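Local coordinates for protein acetyl-CoA acetyltransferase (PDB 4EGV) that is a thiolase-fold protein from Mycobacterium smegmatis, monomeric in the crystal, that probably has acyltransferase activity, at residues Thr249-Met254 with Tyr259-Val264; Ala222-Val227 with Leu342-Pro347; Ala211-Ala216 with Pro349-Cys354. All coordinates share one frame; numbering follows the deposited sequence.

Interaction 1 (Thr249-Met254 with Tyr259-Val264)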
ATOM      1  N   THR A 249      27.318  -0.833   0.540  1.00 56.97           N
ATOM      2  CA  THR A 249      28.445  -0.037   0.077  1.00 57.85           C
ATOM      3  C   THR A 249      28.359   1.369   0.708  1.00 58.04           C
ATOM      4  O   THR A 249      27.489   1.603   1.560  1.00 58.17           O
ATOM      5  CB  THR A 249      28.590  -0.024  -1.519  1.00 57.99           C
ATOM      6  OG1 THR A 249      27.557   0.747  -2.139  1.00 57.52           O
ATOM      7  CG2 THR A 249      28.606  -1.441  -2.103  1.00 57.43           C
ATOM      8  N   ALA A 250      29.263   2.278   0.337  1.00 57.98           N
ATOM      9  CA  ALA A 250      29.131   3.673   0.743  1.00 58.19           C
ATOM     10  C   ALA A 250      27.892   4.296   0.086  1.00 58.08           C
ATOM     11  O   ALA A 250      27.248   5.193   0.654  1.00 57.95           O
ATOM     12  CB  ALA A 250      30.386   4.449   0.384  1.00 58.47           C
ATOM     13  N   SER A 251      27.568   3.789  -1.103  1.00 57.74           N
ATOM     14  CA  SER A 251      26.428   4.224  -1.920  1.00 57.17           C
ATOM     15  C   SER A 251      25.076   3.613  -1.425  1.00 56.54           C
ATOM     16  O   SER A 251      24.069   4.313  -1.342  1.00 56.85           O
ATOM     17  CB  SER A 251      26.735   3.864  -3.387  1.00 57.40           C
ATOM     18  OG  SER A 251      25.691   4.203  -4.263  1.00 57.07           O
ATOM     19  N   ASN A 252      25.084   2.312  -1.100  1.00 55.36           N
ATOM     20  CA  ASN A 252      23.938   1.537  -0.592  1.00 53.69           C
ATOM     21  C   ASN A 252      24.103   1.223   0.900  1.00 52.91           C
ATOM     22  O   ASN A 252      24.117   0.057   1.321  1.00 51.62           O
ATOM     23  CB  ASN A 252      23.786   0.224  -1.388  1.00 53.68           C
ATOM     24  CG  ASN A 252      22.523  -0.593  -0.993  1.00 53.08           C
ATOM     25  OD1 ASN A 252      21.476  -0.045  -0.686  1.00 54.27           O
ATOM     26  ND2 ASN A 252      22.634  -1.894  -1.040  1.00 50.48           N
ATOM     27  N   ARG A 253      24.232   2.279   1.695  1.00 52.61           N
ATOM     28  CA  ARG A 253      24.445   2.144   3.132  1.00 52.53           C
ATOM     29  C   ARG A 253      23.160   1.845   3.916  1.00 51.51           C
ATOM     30  O   ARG A 253      22.050   2.180   3.499  1.00 50.88           O
ATOM     31  CB  ARG A 253      25.162   3.380   3.702  1.00 53.03           C
ATOM     32  CG  ARG A 253      24.384   4.658   3.522  1.00 55.40           C
ATOM     33  CD  ARG A 253      25.057   5.912   4.059  1.00 60.28           C
ATOM     34  NE  ARG A 253      24.084   7.017   4.026  1.00 63.71           N
ATOM     35  CZ  ARG A 253      23.632   7.631   2.915  1.00 64.65           C
ATOM     36  NH1 ARG A 253      24.073   7.288   1.693  1.00 63.92           N
ATOM     37  NH2 ARG A 253      22.726   8.605   3.027  1.00 63.55           N
HETATM   38  N   MSE A 254      23.349   1.191   5.055  1.00 50.87           N
HETATM   39  CA  MSE A 254      22.298   0.922   6.017  1.00 50.45           C
HETATM   40  C   MSE A 254      21.638   2.231   6.479  1.00 49.06           C
HETATM   41  O   MSE A 254      22.322   3.112   6.956  1.00 48.61           O
HETATM   42  CB  MSE A 254      22.876   0.134   7.211  1.00 51.08           C
HETATM   43  CG  MSE A 254      23.201  -1.336   6.920  1.00 53.53           C
HETATM   44 SE   MSE A 254      21.612  -2.425   6.309  1.00 60.86          SE
HETATM   45  CE  MSE A 254      20.770  -2.796   8.057  1.00 58.64           C
ATOM     46  N   TYR A 259      16.942  -2.411   6.407  1.00 41.99           N
ATOM     47  CA  TYR A 259      17.027  -1.959   5.005  1.00 42.03           C
ATOM     48  C   TYR A 259      18.244  -1.128   4.608  1.00 42.50           C
ATOM     49  O   TYR A 259      18.563  -0.122   5.244  1.00 41.72           O
ATOM     50  CB  TYR A 259      15.821  -1.146   4.594  1.00 41.42           C
ATOM     51  CG  TYR A 259      14.506  -1.665   5.045  1.00 40.58           C
ATOM     52  CD1 TYR A 259      13.934  -2.793   4.442  1.00 38.46           C
ATOM     53  CD2 TYR A 259      13.790  -1.002   6.060  1.00 39.46           C
ATOM     54  CE1 TYR A 259      12.695  -3.269   4.843  1.00 37.03           C
ATOM     55  CE2 TYR A 259      12.567  -1.469   6.479  1.00 37.92           C
ATOM     56  CZ  TYR A 259      12.023  -2.602   5.863  1.00 38.23           C
ATOM     57  OH  TYR A 259      10.801  -3.038   6.264  1.00 38.02           O
ATOM     58  N   PRO A 260      18.914  -1.560   3.528  1.00 43.48           N
ATOM     59  CA  PRO A 260      19.918  -0.741   2.854  1.00 44.01           C
ATOM     60  C   PRO A 260      19.250   0.311   2.006  1.00 44.84           C
ATOM     61  O   PRO A 260      18.134   0.118   1.558  1.00 44.01           O
ATOM     62  CB  PRO A 260      20.676  -1.729   1.979  1.00 43.78           C
ATOM     63  CG  PRO A 260      19.991  -3.053   2.124  1.00 43.39           C
ATOM     64  CD  PRO A 260      18.789  -2.915   2.947  1.00 43.10           C
ATOM     65  N   ARG A 261      19.942   1.423   1.806  1.00 46.61           N
ATOM     66  CA  ARG A 261      19.426   2.545   1.033  1.00 48.95           C
ATOM     67  C   ARG A 261      18.736   2.221  -0.294  1.00 49.71           C
ATOM     68  O   ARG A 261      17.731   2.804  -0.555  1.00 49.77           O
ATOM     69  CB  ARG A 261      20.510   3.579   0.782  1.00 49.09           C
ATOM     70  CG  ARG A 261      19.967   4.973   0.636  1.00 52.39           C
ATOM     71  CD  ARG A 261      21.020   5.936   0.117  1.00 56.96           C
ATOM     72  NE  ARG A 261      20.607   6.528  -1.143  1.00 60.85           N
ATOM     73  CZ  ARG A 261      20.962   6.140  -2.372  1.00 63.34           C
ATOM     74  NH1 ARG A 261      21.785   5.119  -2.596  1.00 63.75           N
ATOM     75  NH2 ARG A 261      20.469   6.802  -3.411  1.00 63.24           N
ATOM     76  N   LEU A 262      19.267   1.335  -1.142  1.00 51.18           N
ATOM     77  CA  LEU A 262      18.683   1.132  -2.482  1.00 52.55           C
ATOM     78  C   LEU A 262      17.316   0.486  -2.453  1.00 53.92           C
ATOM     79  O   LEU A 262      16.589   0.511  -3.432  1.00 53.89           O
ATOM     80  CB  LEU A 262      19.603   0.342  -3.403  1.00 52.09           C
ATOM     81  CG  LEU A 262      20.856   1.071  -3.857  1.00 52.11           C
ATOM     82  CD1 LEU A 262      21.583   0.218  -4.844  1.00 51.04           C
ATOM     83  CD2 LEU A 262      20.525   2.419  -4.473  1.00 52.63           C
HETATM   84  N   MSE A 263      16.971  -0.062  -1.305  1.00 56.04           N
HETATM   85  CA  MSE A 263      15.746  -0.785  -1.095  1.00 58.57           C
HETATM   86  C   MSE A 263      14.645   0.115  -0.539  1.00 59.32           C
HETATM   87  O   MSE A 263      13.535  -0.342  -0.291  1.00 59.57           O
HETATM   88  CB  MSE A 263      16.059  -1.879  -0.092  1.00 59.32           C
HETATM   89  CG  MSE A 263      15.036  -2.975   0.057  1.00 63.85           C
HETATM   90 SE   MSE A 263      15.987  -4.700   0.191  1.00 72.60          SE
HETATM   91  CE  MSE A 263      16.168  -4.994  -1.707  1.00 71.88           C
ATOM     92  N   VAL A 264      14.972   1.381  -0.308  1.00 60.45           N
ATOM     93  CA  VAL A 264      14.043   2.395   0.177  1.00 61.61           C
ATOM     94  C   VAL A 264      14.527   3.738  -0.353  1.00 62.53           C
ATOM     95  O   VAL A 264      15.697   4.016  -0.285  1.00 63.23           O
ATOM     96  CB  VAL A 264      13.943   2.429   1.739  1.00 61.75           C
ATOM     97  CG1 VAL A 264      13.758   1.025   2.323  1.00 61.45           C
ATOM     98  CG2 VAL A 264      15.108   3.171   2.399  1.00 61.26           C
TER

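Interaction 2 (Ala222-Val227 with Leu342-Pro347)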
ATOM      1  N   ALA A 222      14.217  -7.320  -6.689  1.00 43.90           N
ATOM      2  CA  ALA A 222      14.943  -7.155  -7.964  1.00 43.61           C
ATOM      3  C   ALA A 222      14.026  -7.275  -9.189  1.00 43.43           C
ATOM      4  O   ALA A 222      14.112  -6.436 -10.101  1.00 42.97           O
ATOM      5  CB  ALA A 222      16.145  -8.067  -8.061  1.00 43.48           C
ATOM      6  N   PRO A 223      13.130  -8.293  -9.204  1.00 43.46           N
ATOM      7  CA  PRO A 223      12.122  -8.386 -10.253  1.00 43.76           C
ATOM      8  C   PRO A 223      11.196  -7.159 -10.348  1.00 43.69           C
ATOM      9  O   PRO A 223      10.759  -6.811 -11.439  1.00 43.73           O
ATOM     10  CB  PRO A 223      11.311  -9.623  -9.848  1.00 43.74           C
ATOM     11  CG  PRO A 223      12.185 -10.402  -9.006  1.00 43.62           C
ATOM     12  CD  PRO A 223      13.107  -9.483  -8.329  1.00 43.44           C
ATOM     13  N   PHE A 224      10.897  -6.541  -9.207  1.00 43.43           N
ATOM     14  CA  PHE A 224      10.254  -5.215  -9.145  1.00 42.99           C
ATOM     15  C   PHE A 224      10.970  -4.092  -9.931  1.00 42.39           C
ATOM     16  O   PHE A 224      10.351  -3.436 -10.766  1.00 41.79           O
ATOM     17  CB  PHE A 224      10.069  -4.790  -7.696  1.00 42.90           C
ATOM     18  CG  PHE A 224       8.935  -5.452  -7.026  1.00 43.42           C
ATOM     19  CD1 PHE A 224       7.859  -4.716  -6.573  1.00 46.01           C
ATOM     20  CD2 PHE A 224       8.918  -6.807  -6.855  1.00 43.85           C
ATOM     21  CE1 PHE A 224       6.781  -5.337  -5.952  1.00 46.51           C
ATOM     22  CE2 PHE A 224       7.844  -7.428  -6.249  1.00 44.21           C
ATOM     23  CZ  PHE A 224       6.790  -6.702  -5.792  1.00 45.03           C
ATOM     24  N   SER A 225      12.262  -3.899  -9.678  1.00 41.92           N
ATOM     25  CA  SER A 225      12.984  -2.812 -10.310  1.00 42.07           C
ATOM     26  C   SER A 225      13.195  -3.045 -11.785  1.00 42.33           C
ATOM     27  O   SER A 225      13.377  -2.093 -12.534  1.00 41.93           O
ATOM     28  CB  SER A 225      14.297  -2.444  -9.587  1.00 42.04           C
ATOM     29  OG  SER A 225      15.293  -3.419  -9.737  1.00 41.43           O
ATOM     30  N   LYS A 226      13.127  -4.305 -12.213  1.00 43.03           N
ATOM     31  CA  LYS A 226      13.202  -4.612 -13.622  1.00 43.65           C
ATOM     32  C   LYS A 226      11.956  -4.162 -14.374  1.00 43.05           C
ATOM     33  O   LYS A 226      12.056  -3.507 -15.413  1.00 43.15           O
ATOM     34  CB  LYS A 226      13.433  -6.093 -13.838  1.00 44.43           C
ATOM     35  CG  LYS A 226      13.507  -6.423 -15.318  1.00 49.01           C
ATOM     36  CD  LYS A 226      14.125  -7.785 -15.658  1.00 55.48           C
ATOM     37  CE  LYS A 226      13.049  -8.853 -15.906  1.00 57.57           C
ATOM     38  NZ  LYS A 226      12.638  -9.479 -14.639  1.00 59.27           N
ATOM     39  N   VAL A 227      10.785  -4.522 -13.848  1.00 42.36           N
ATOM     40  CA  VAL A 227       9.513  -4.047 -14.366  1.00 41.73           C
ATOM     41  C   VAL A 227       9.468  -2.517 -14.335  1.00 41.37           C
ATOM     42  O   VAL A 227       8.968  -1.897 -15.237  1.00 40.85           O
ATOM     43  CB  VAL A 227       8.325  -4.662 -13.567  1.00 42.13           C
ATOM     44  CG1 VAL A 227       7.003  -3.916 -13.811  1.00 41.13           C
ATOM     45  CG2 VAL A 227       8.177  -6.140 -13.873  1.00 41.39           C
ATOM     46  N   LEU A 342       0.755  -5.567  -6.172  1.00 39.63           N
ATOM     47  CA  LEU A 342       0.788  -5.578  -4.718  1.00 39.70           C
ATOM     48  C   LEU A 342       1.595  -4.393  -4.224  1.00 39.52           C
ATOM     49  O   LEU A 342       2.668  -4.093  -4.729  1.00 39.25           O
ATOM     50  CB  LEU A 342       1.343  -6.922  -4.193  1.00 39.65           C
ATOM     51  CG  LEU A 342       0.450  -8.160  -4.018  1.00 39.84           C
ATOM     52  CD1 LEU A 342      -0.884  -8.122  -4.692  1.00 37.75           C
ATOM     53  CD2 LEU A 342       1.204  -9.429  -4.388  1.00 40.40           C
ATOM     54  N   TYR A 343       1.044  -3.691  -3.257  1.00 39.75           N
ATOM     55  CA  TYR A 343       1.670  -2.501  -2.751  1.00 40.16           C
ATOM     56  C   TYR A 343       2.975  -2.844  -2.016  1.00 40.70           C
ATOM     57  O   TYR A 343       3.011  -3.726  -1.149  1.00 39.51           O
ATOM     58  CB  TYR A 343       0.693  -1.797  -1.833  1.00 40.18           C
ATOM     59  CG  TYR A 343       1.095  -0.419  -1.377  1.00 39.84           C
ATOM     60  CD1 TYR A 343       0.495   0.719  -1.946  1.00 40.12           C
ATOM     61  CD2 TYR A 343       2.050  -0.239  -0.366  1.00 39.49           C
ATOM     62  CE1 TYR A 343       0.842   1.983  -1.542  1.00 40.83           C
ATOM     63  CE2 TYR A 343       2.420   1.024   0.055  1.00 41.38           C
ATOM     64  CZ  TYR A 343       1.810   2.142  -0.538  1.00 41.78           C
ATOM     65  OH  TYR A 343       2.162   3.407  -0.115  1.00 40.73           O
ATOM     66  N   SER A 344       4.024  -2.087  -2.341  1.00 41.94           N
ATOM     67  CA  SER A 344       5.402  -2.418  -1.981  1.00 42.96           C
ATOM     68  C   SER A 344       6.289  -1.229  -1.611  1.00 43.72           C
ATOM     69  O   SER A 344       7.303  -0.990  -2.285  1.00 44.70           O
ATOM     70  CB  SER A 344       6.049  -3.170  -3.164  1.00 42.77           C
ATOM     71  OG  SER A 344       5.991  -2.409  -4.369  1.00 41.56           O
ATOM     72  N   CYS A 345       5.969  -0.470  -0.567  1.00 44.12           N
ATOM     73  CA  CYS A 345       6.925   0.600  -0.188  1.00 44.65           C
ATOM     74  C   CYS A 345       8.142  -0.129   0.440  1.00 43.35           C
ATOM     75  O   CYS A 345       9.294   0.149   0.160  1.00 42.47           O
ATOM     76  CB  CYS A 345       6.270   1.660   0.728  1.00 45.25           C
ATOM     77  SG  CYS A 345       6.922   3.426   0.682  1.00 50.46           S
ATOM     78  N   PHE A 346       7.823  -1.137   1.239  1.00 42.92           N
ATOM     79  CA  PHE A 346       8.786  -2.014   1.880  1.00 41.71           C
ATOM     80  C   PHE A 346       8.432  -3.464   1.545  1.00 40.53           C
ATOM     81  O   PHE A 346       7.353  -3.765   1.108  1.00 40.03           O
ATOM     82  CB  PHE A 346       8.737  -1.755   3.388  1.00 42.06           C
ATOM     83  CG  PHE A 346       8.985  -0.308   3.759  1.00 42.61           C
ATOM     84  CD1 PHE A 346      10.297   0.159   3.913  1.00 42.24           C
ATOM     85  CD2 PHE A 346       7.931   0.589   3.905  1.00 42.79           C
ATOM     86  CE1 PHE A 346      10.551   1.491   4.220  1.00 41.82           C
ATOM     87  CE2 PHE A 346       8.165   1.915   4.209  1.00 41.46           C
ATOM     88  CZ  PHE A 346       9.473   2.378   4.368  1.00 42.23           C
ATOM     89  N   PRO A 347       9.370  -4.369   1.708  1.00 39.92           N
ATOM     90  CA  PRO A 347       9.124  -5.761   1.442  1.00 39.40           C
ATOM     91  C   PRO A 347       7.986  -6.407   2.250  1.00 38.50           C
ATOM     92  O   PRO A 347       7.254  -7.241   1.727  1.00 38.25           O
ATOM     93  CB  PRO A 347      10.454  -6.404   1.816  1.00 39.35           C
ATOM     94  CG  PRO A 347      11.413  -5.408   1.527  1.00 39.53           C
ATOM     95  CD  PRO A 347      10.799  -4.126   1.917  1.00 40.44           C
TER

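Interaction 3 (Ala211-Ala216 with Pro349-Cys354)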
ATOM      1  N   ALA A 211      21.518 -12.227   7.476  1.00 51.35           N
ATOM      2  CA  ALA A 211      21.997 -12.283   6.086  1.00 50.96           C
ATOM      3  C   ALA A 211      21.063 -13.033   5.164  1.00 50.61           C
ATOM      4  O   ALA A 211      20.933 -12.651   4.017  1.00 49.82           O
ATOM      5  CB  ALA A 211      23.411 -12.878   6.002  1.00 51.13           C
ATOM      6  N   ASP A 212      20.430 -14.096   5.663  1.00 50.86           N
ATOM      7  CA  ASP A 212      19.453 -14.883   4.897  1.00 51.53           C
ATOM      8  C   ASP A 212      18.201 -14.072   4.505  1.00 50.86           C
ATOM      9  O   ASP A 212      17.716 -14.136   3.368  1.00 50.66           O
ATOM     10  CB  ASP A 212      19.030 -16.122   5.699  1.00 52.60           C
ATOM     11  CG  ASP A 212      19.846 -17.398   5.354  1.00 54.44           C
ATOM     12  OD1 ASP A 212      20.576 -17.425   4.344  1.00 54.38           O
ATOM     13  OD2 ASP A 212      19.725 -18.390   6.120  1.00 55.37           O
ATOM     14  N   TYR A 213      17.696 -13.311   5.474  1.00 50.04           N
ATOM     15  CA  TYR A 213      16.546 -12.455   5.299  1.00 48.79           C
ATOM     16  C   TYR A 213      16.871 -11.323   4.359  1.00 48.40           C
ATOM     17  O   TYR A 213      16.079 -10.959   3.521  1.00 48.01           O
ATOM     18  CB  TYR A 213      16.090 -11.912   6.633  1.00 48.58           C
ATOM     19  CG  TYR A 213      14.696 -11.373   6.565  1.00 48.58           C
ATOM     20  CD1 TYR A 213      13.588 -12.209   6.723  1.00 47.86           C
ATOM     21  CD2 TYR A 213      14.467 -10.018   6.311  1.00 48.72           C
ATOM     22  CE1 TYR A 213      12.314 -11.703   6.642  1.00 48.34           C
ATOM     23  CE2 TYR A 213      13.198  -9.510   6.215  1.00 47.26           C
ATOM     24  CZ  TYR A 213      12.125 -10.343   6.379  1.00 47.72           C
ATOM     25  OH  TYR A 213      10.864  -9.792   6.286  1.00 46.47           O
ATOM     26  N   ARG A 214      18.054 -10.763   4.489  1.00 48.09           N
ATOM     27  CA  ARG A 214      18.457  -9.736   3.570  1.00 48.05           C
ATOM     28  C   ARG A 214      18.478 -10.243   2.117  1.00 47.40           C
ATOM     29  O   ARG A 214      18.171  -9.501   1.198  1.00 46.85           O
ATOM     30  CB  ARG A 214      19.786  -9.113   4.001  1.00 48.63           C
ATOM     31  CG  ARG A 214      20.118  -7.884   3.201  1.00 50.68           C
ATOM     32  CD  ARG A 214      20.753  -6.739   3.911  1.00 54.51           C
ATOM     33  NE  ARG A 214      22.207  -6.782   4.083  1.00 57.11           N
ATOM     34  CZ  ARG A 214      22.804  -6.830   5.267  1.00 58.62           C
ATOM     35  NH1 ARG A 214      22.103  -6.871   6.380  1.00 60.58           N
ATOM     36  NH2 ARG A 214      24.107  -6.840   5.350  1.00 59.16           N
ATOM     37  N   LEU A 215      18.782 -11.524   1.925  1.00 47.09           N
ATOM     38  CA  LEU A 215      18.748 -12.133   0.590  1.00 46.41           C
ATOM     39  C   LEU A 215      17.320 -12.290   0.082  1.00 45.84           C
ATOM     40  O   LEU A 215      17.040 -12.059  -1.104  1.00 45.54           O
ATOM     41  CB  LEU A 215      19.494 -13.476   0.578  1.00 46.62           C
ATOM     42  CG  LEU A 215      19.478 -14.361  -0.675  1.00 46.53           C
ATOM     43  CD1 LEU A 215      20.415 -13.861  -1.741  1.00 44.59           C
ATOM     44  CD2 LEU A 215      19.779 -15.812  -0.338  1.00 46.48           C
ATOM     45  N   ALA A 216      16.420 -12.688   0.979  1.00 45.17           N
ATOM     46  CA  ALA A 216      15.035 -12.860   0.614  1.00 45.13           C
ATOM     47  C   ALA A 216      14.438 -11.550   0.099  1.00 45.23           C
ATOM     48  O   ALA A 216      13.745 -11.547  -0.920  1.00 44.87           O
ATOM     49  CB  ALA A 216      14.235 -13.408   1.796  1.00 44.90           C
ATOM     50  N   PRO A 349       4.813  -5.777   3.349  1.00 36.90           N
ATOM     51  CA  PRO A 349       3.408  -5.951   2.982  1.00 36.60           C
ATOM     52  C   PRO A 349       3.215  -6.817   1.753  1.00 36.50           C
ATOM     53  O   PRO A 349       2.089  -7.255   1.487  1.00 36.02           O
ATOM     54  CB  PRO A 349       2.916  -4.513   2.732  1.00 36.35           C
ATOM     55  CG  PRO A 349       4.083  -3.754   2.515  1.00 36.86           C
ATOM     56  CD  PRO A 349       5.231  -4.377   3.210  1.00 36.77           C
ATOM     57  N   VAL A 350       4.302  -7.045   1.015  1.00 36.57           N
ATOM     58  CA  VAL A 350       4.303  -7.969  -0.105  1.00 37.44           C
ATOM     59  C   VAL A 350       4.507  -9.364   0.407  1.00 37.78           C
ATOM     60  O   VAL A 350       3.696 -10.221   0.149  1.00 37.74           O
ATOM     61  CB  VAL A 350       5.361  -7.649  -1.178  1.00 37.39           C
ATOM     62  CG1 VAL A 350       5.286  -8.664  -2.291  1.00 37.06           C
ATOM     63  CG2 VAL A 350       5.160  -6.266  -1.739  1.00 37.09           C
ATOM     64  N   PHE A 351       5.580  -9.575   1.154  1.00 38.79           N
ATOM     65  CA  PHE A 351       5.828 -10.838   1.851  1.00 40.20           C
ATOM     66  C   PHE A 351       4.579 -11.370   2.524  1.00 41.03           C
ATOM     67  O   PHE A 351       4.244 -12.526   2.401  1.00 40.59           O
ATOM     68  CB  PHE A 351       6.895 -10.652   2.930  1.00 40.11           C
ATOM     69  CG  PHE A 351       8.296 -10.753   2.429  1.00 40.19           C
ATOM     70  CD1 PHE A 351       8.636 -11.662   1.429  1.00 40.40           C
ATOM     71  CD2 PHE A 351       9.297  -9.970   2.981  1.00 39.44           C
ATOM     72  CE1 PHE A 351       9.937 -11.763   0.975  1.00 40.13           C
ATOM     73  CE2 PHE A 351      10.591 -10.070   2.541  1.00 40.11           C
ATOM     74  CZ  PHE A 351      10.910 -10.974   1.537  1.00 40.49           C
ATOM     75  N   ASN A 352       3.893 -10.474   3.222  1.00 42.43           N
ATOM     76  CA  ASN A 352       2.801 -10.806   4.071  1.00 43.45           C
ATOM     77  C   ASN A 352       1.626 -11.375   3.330  1.00 44.12           C
ATOM     78  O   ASN A 352       0.965 -12.253   3.838  1.00 43.88           O
ATOM     79  CB  ASN A 352       2.406  -9.571   4.853  1.00 43.40           C
ATOM     80  CG  ASN A 352       1.165  -9.785   5.683  1.00 44.32           C
ATOM     81  OD1 ASN A 352       1.165 -10.536   6.676  1.00 43.34           O
ATOM     82  ND2 ASN A 352       0.080  -9.120   5.273  1.00 44.24           N
ATOM     83  N   ILE A 353       1.356 -10.874   2.129  1.00 45.44           N
ATOM     84  CA  ILE A 353       0.287 -11.441   1.307  1.00 46.72           C
ATOM     85  C   ILE A 353       0.675 -12.849   0.900  1.00 47.81           C
ATOM     86  O   ILE A 353      -0.095 -13.793   1.059  1.00 48.26           O
ATOM     87  CB  ILE A 353      -0.026 -10.603   0.076  1.00 46.58           C
ATOM     88  CG1 ILE A 353      -0.695  -9.308   0.491  1.00 45.74           C
ATOM     89  CG2 ILE A 353      -0.917 -11.375  -0.877  1.00 46.17           C
ATOM     90  CD1 ILE A 353      -1.794  -9.465   1.505  1.00 45.50           C
ATOM     91  N   CYS A 354       1.909 -12.980   0.444  1.00 48.62           N
ATOM     92  CA  CYS A 354       2.508 -14.252   0.094  1.00 49.44           C
ATOM     93  C   CYS A 354       2.491 -15.348   1.178  1.00 49.88           C
ATOM     94  O   CYS A 354       2.269 -16.508   0.885  1.00 50.04           O
ATOM     95  CB  CYS A 354       3.926 -13.989  -0.396  1.00 49.54           C
ATOM     96  SG  CYS A 354       3.957 -13.029  -1.938  1.00 48.41           S
TER

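Interaction 1 (Thr249-Met254 with Tyr259-Val264)
Asn252 reaches across to Leu262 and makes the contact's straightest hydrogen bond: Leu262 N donates to Asn252 OD1 over 2.6 Å with an N-H...O angle of 170°, and arrives 23° off the plane of the amide carbonyl. The amide group is carried there by a CG anti to the backbone nitrogen (chi1 -175°), alongside Pro260 and pointing the same way as that ring. Pro260 CB sits 3.3 Å from Asn252 OD1, while CB and CG of Leu262 pass across the same amide, Leu262 CG lying 3.7 Å from Asn252 CG. A second bond joins the backbones, from Arg261 N to Arg253 O at 2.8 Å. The third, weak and bent, runs from Arg261 NH1 to Ser251 O at 2.7 Å, the carbonyl oxygen lying at the guanidinium edge. The extended Arg253 side chain crosses that of Arg261 at a slant, touching it through Arg253 NH1 and Arg261 CD, 3.7 Å apart. The two guanidinium planes are nearly parallel, and their like charges lie near each other without touching. Toward the hairpin turn, SE of Met254, a selenomethionine, lies 4.4 Å from Pro260 CD.

A second shell fixes the asparagine. Its ND2 donates to the carbonyl oxygens of Thr247 and Leu245, so both ends of the amide are bonded and its rotation is set. Thr249 OG1 accepts from Asn252 N in an ST motif, shaping the turn that presents this side chain. Leu245 and Arg240 touch Leu262.

Met254 and Pro260 form a non-hydrogen-bonded antiparallel pair, the bond from Arg261 to Arg253 lying just beyond it. They belong to the two arms of a short, weakly bonded beta hairpin (strands 254-256 and 259-260), in the insertion between strands 136-143 and 271-279 that probably corresponds to the loop domain of thiolases.

Interaction 2 (Ala222-Val227 with Leu342-Pro347)
Phe224, in the kink of helix 210-230 at Pro223 and Phe224, where the backbone nitrogens make no bond to the preceding turn, faces Ser344 in the irregular chain that leaves strand 337-342; their CA atoms are 9.1 Å apart, the closest approach of the two backbones, so the gap is spanned by side chains. Both CB atoms point across it. With its CG anti to the carbonyl carbon (chi1 -77°), the phenylalanine brings one ring edge to the serine: Phe224 CE1 lies 3.4 Å from Ser344 OG and 3.6 Å from Ser344 CB. The hydroxyl oxygen sits near the ring plane, outside the edge and not over a face. Leu342 O lies near the same plane, more distantly, at 4.5 Å from Phe224 CE1. Phe221, Leu367, Thr368 and Phe375 also touch the phenylalanine. The loop after strand 337-342 probably corresponds to the one that carries the NEAF or HDCF motif in related thiolases, and the contact joins it to helix 210-230.

The contact is chiefly van der Waals between buried groups; the position of Ser344 OG near the ring plane would at most add a weak attraction to the ring edge.

Interaction 3 (Ala211-Ala216 with Pro349-Cys354)
Ala216 and Phe351 mark the closest backbone approach of the two segments, on helices 210-230 and 348-357, with CA atoms 9.5 Å apart, and the phenylalanine ring bridges the interval. CB of Phe351 points toward the opposing helix, and a chi1 of -84° holds CG beside the backbone nitrogen, carrying the outer end of the ring against Ala216. Phe351 CZ lies 4.1 Å from Ala216 CB and 3.8 Å from Ala216 O. The carbonyl oxygen is near the plane of the ring, at its edge, so a peptide group of one helix meets the ring hydrogens of the other.

Tyr213, one turn earlier on the same helix as Ala216, comes in from the flank. Its CG stands anti to the backbone nitrogen (chi1 -163°), which sends the ring past Phe351 in the opposite direction, the two side chains sliding by one another. The ring centroids are 5.9 Å apart and the planes stand at 57°, an oblique pairing. The touching is done by the phenolic end: Tyr213 OH is 3.7 Å from Phe351 CD2, and Tyr213 CZ is 4.1 Å from Phe351 CE2.

Helix 191-206 adds polar partners. Glu199 OE1 is hydrogen-bonded to Tyr213 OH, and Arg202 makes a cation-pi contact with Phe351 while its NH1 bonds weakly to the same tyrosine hydroxyl. Met217, next to Ala216, and Leu220, a turn further on, also pack on the phenylalanine.

The contact is thus mainly aromatic and apolar, but the hydroxyl of Tyr213, resting against a hydrocarbon ring, is hydrogen-bonded to Glu199. Glu199 and Arg202 both meet that hydroxyl, the latter weakly, so the aromatic pair has a polar margin on helix 191-206, where a negative and a positive charge may partly offset each other.

How the interactions relate
Along the chain, helix 210-230 opens two loops, first with Ala211-Ala216 (interaction 3) and then with Ala222-Val227 (interaction 2). Interaction 1 then closes the short turn 255-258, joining 249-254 to 259-264. The chain next builds further strands of the large mixed sheet and returns: 342-347 closes interaction 2 and 349-354 closes interaction 3. All three are therefore nested, 1 inside 2 inside 3, without crossing. They also touch. Tyr259 packs on Pro347, Pro260 on Arg214, and Val350 on Ser344. Together they tie the hairpin and helix 210-230 to the edge strand 337-342 and the helix that follows it.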